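Local coordinates for protein phosphosugar isomerase (Escherichia coli O6:H1, PDB 5UQI) that probably interconverts arabinose-5-phosphate and ribulose-5-phosphate as a sugar isomerase domain protein of the GutQ/KpsF subfamily, and binds arabinose-5-phosphate, at residues V47-G52 with A104-T109. Residues are numbered along the deposited sequence; the frame is centred on the assembly and turned at random.
Sequences VFIGVG and AEILAT. With A5P (arabinose-5-phosphate), chain B.
At the sugar-phosphate pocket of this SIS domain, the end of strand 46-50 and the turn after it pack against the short helix 104-107, with I106 over G50. The domain is built on a parallel sheet, and strand 46-50 lies inside it, bonded to strands 72-76 and 93-97. The contact is apolar and has no hydrogen bond across it.

I106 does most of the touching through CD1. This methyl lies 3.7 Å from G50 CA, against bare backbone where no side chain intervenes. The same CD1 is 4.1 Å from I49 CG2 and 4.0 Å from V51 CG1, so it sits among three consecutive residues. CG1 of I106 stands anti to the carbonyl carbon, and the bend at chi2 (-64°) brings CD1 toward the strand, onto G50. I49 and V51 each run past I106 in the opposite direction. V51 CG1 also meets E105 CB at 4.0 Å, where the two side chains cross at about a right angle.

Within 104-109, I106 O takes two bonds. T109 OG1 donates to it at 2.8 Å, in the carbonyl plane, and T109 N donates to the same oxygen. I106 and T109 also touch L96 of strand 93-97.

V51 and G52 belong to the A5P pocket. G52 has positive phi, and its CA lies 3.4 Å from A5P O2, close against the sugar. T103, just before the helix, touches V51 and hydrogen-bonds A5P. The contact therefore sets the pocket turn of V51 and G52 against the helix that follows T103, through aliphatic carbons and the G50 backbone. This apolar patch lies beside the polar groups that bind the ligand.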
loop_
_atom_site.group_PDB
_atom_site.type_symbol
_atom_site.label_atom_id
_atom_site.label_comp_id
_atom_site.label_asym_id
_atom_site.label_seq_id
_atom_site.Cartn_x
_atom_site.Cartn_y
_atom_site.Cartn_z
ATOM N N VAL A 47 -2.153 10.461 0.105
ATOM C CA VAL A 47 -0.681 10.549 -0.119
ATOM C C VAL A 47 -0.097 9.259 0.354
ATOM O O VAL A 47 -0.233 8.879 1.527
ATOM C CB VAL A 47 -0.081 11.712 0.651
ATOM C CG1 VAL A 47 1.437 11.741 0.451
ATOM C CG2 VAL A 47 -0.726 13.020 0.231
ATOM N N PHE A 48 0.556 8.532 -0.572
ATOM C CA PHE A 48 1.190 7.260 -0.208
ATOM C C PHE A 48 2.662 7.511 0.087
ATOM O O PHE A 48 3.331 8.238 -0.672
ATOM C CB PHE A 48 1.121 6.254 -1.389
ATOM C CG PHE A 48 -0.206 5.603 -1.567
ATOM C CD1 PHE A 48 -1.194 6.219 -2.338
ATOM C CD2 PHE A 48 -0.423 4.315 -1.003
ATOM C CE1 PHE A 48 -2.461 5.585 -2.505
ATOM C CE2 PHE A 48 -1.678 3.678 -1.184
ATOM C CZ PHE A 48 -2.652 4.289 -1.976
ATOM N N ILE A 49 3.159 6.877 1.161
ATOM C CA ILE A 49 4.569 7.061 1.529
ATOM C C ILE A 49 5.159 5.676 1.745
ATOM O O ILE A 49 4.579 4.792 2.426
ATOM C CB ILE A 49 4.686 7.868 2.888
ATOM C CG1 ILE A 49 4.090 9.254 2.691
ATOM C CG2 ILE A 49 6.164 7.919 3.307
ATOM C CD1 ILE A 49 4.221 10.157 3.954
ATOM N N GLY A 50 6.373 5.460 1.192
ATOM C CA GLY A 50 7.092 4.172 1.348
ATOM C C GLY A 50 8.525 4.385 0.909
ATOM O O GLY A 50 8.874 5.449 0.377
ATOM N N VAL A 51 9.330 3.360 1.194
ATOM C CA VAL A 51 10.714 3.311 0.665
ATOM C C VAL A 51 10.995 1.892 0.204
ATOM O O VAL A 51 10.205 0.968 0.495
ATOM C CB VAL A 51 11.791 3.713 1.722
ATOM C CG1 VAL A 51 11.570 5.187 2.220
ATOM C CG2 VAL A 51 11.890 2.705 2.859
ATOM N N GLY A 52 12.081 1.700 -0.551
ATOM C CA GLY A 52 12.355 0.309 -1.015
ATOM C C GLY A 52 11.252 -0.248 -1.907
ATOM O O GLY A 52 10.596 0.485 -2.607
ATOM N N ALA A 104 13.194 2.252 9.544
ATOM C CA ALA A 104 13.620 3.505 10.192
ATOM C C ALA A 104 13.190 4.735 9.420
ATOM O O ALA A 104 12.689 5.706 9.969
ATOM C CB ALA A 104 15.122 3.531 10.412
ATOM N N GLU A 105 13.354 4.667 8.087
ATOM C CA GLU A 105 12.994 5.837 7.291
ATOM C C GLU A 105 11.515 6.197 7.373
ATOM O O GLU A 105 11.160 7.379 7.292
ATOM C CB GLU A 105 13.392 5.580 5.795
ATOM C CG GLU A 105 14.893 5.420 5.577
ATOM C CD GLU A 105 15.355 3.970 5.616
ATOM O OE1 GLU A 105 14.722 3.102 6.317
ATOM O OE2 GLU A 105 16.415 3.697 5.039
ATOM N N ILE A 106 10.629 5.217 7.521
ATOM C CA ILE A 106 9.233 5.506 7.577
ATOM C C ILE A 106 8.867 5.992 8.974
ATOM O O ILE A 106 8.112 6.930 9.088
ATOM C CB ILE A 106 8.380 4.258 7.193
ATOM C CG1 ILE A 106 8.765 3.743 5.811
ATOM C CG2 ILE A 106 6.893 4.548 7.283
ATOM C CD1 ILE A 106 8.440 4.793 4.718
ATOM N N LEU A 107 9.448 5.366 9.992
ATOM C CA LEU A 107 9.110 5.890 11.351
ATOM C C LEU A 107 9.589 7.328 11.532
ATOM O O LEU A 107 8.993 8.054 12.355
ATOM C CB LEU A 107 9.760 5.061 12.426
ATOM C CG LEU A 107 9.400 3.603 12.349
ATOM C CD1 LEU A 107 10.137 2.767 13.397
ATOM C CD2 LEU A 107 7.930 3.293 12.505
ATOM N N ALA A 108 10.683 7.711 10.845
ATOM C CA ALA A 108 11.207 9.075 10.928
ATOM C C ALA A 108 10.244 10.143 10.468
ATOM O O ALA A 108 10.381 11.314 10.845
ATOM C CB ALA A 108 12.491 9.181 10.116
ATOM N N THR A 109 9.237 9.774 9.654
ATOM C CA THR A 109 8.268 10.736 9.262
ATOM C C THR A 109 7.216 11.077 10.324
ATOM O O THR A 109 6.428 12.028 10.192
ATOM C CB THR A 109 7.445 10.286 8.023
ATOM O OG1 THR A 109 6.585 9.204 8.350
ATOM C CG2 THR A 109 8.341 9.933 6.812
HETATM C C1 A5P B . 14.128 -4.270 0.901
HETATM O O1 A5P B . 13.741 -5.327 0.625
HETATM C C2 A5P B . 13.291 -3.142 0.501
HETATM O O2 A5P B . 13.042 -3.060 -0.866
HETATM C C3 A5P B . 12.119 -3.304 1.368
HETATM O O3 A5P B . 10.865 -3.116 0.701
HETATM C C4 A5P B . 12.556 -2.174 2.264
HETATM O O4 A5P B . 13.615 -2.602 3.104
HETATM C C5 A5P B . 11.436 -1.625 3.094
HETATM O O5 A5P B . 11.011 -2.608 3.961
HETATM P P A5P B . 9.552 -2.375 4.568
HETATM O O1P A5P B . 8.487 -2.758 3.525
HETATM O O2P A5P B . 9.562 -3.401 5.819
HETATM O O3P A5P B . 9.420 -0.968 4.867
#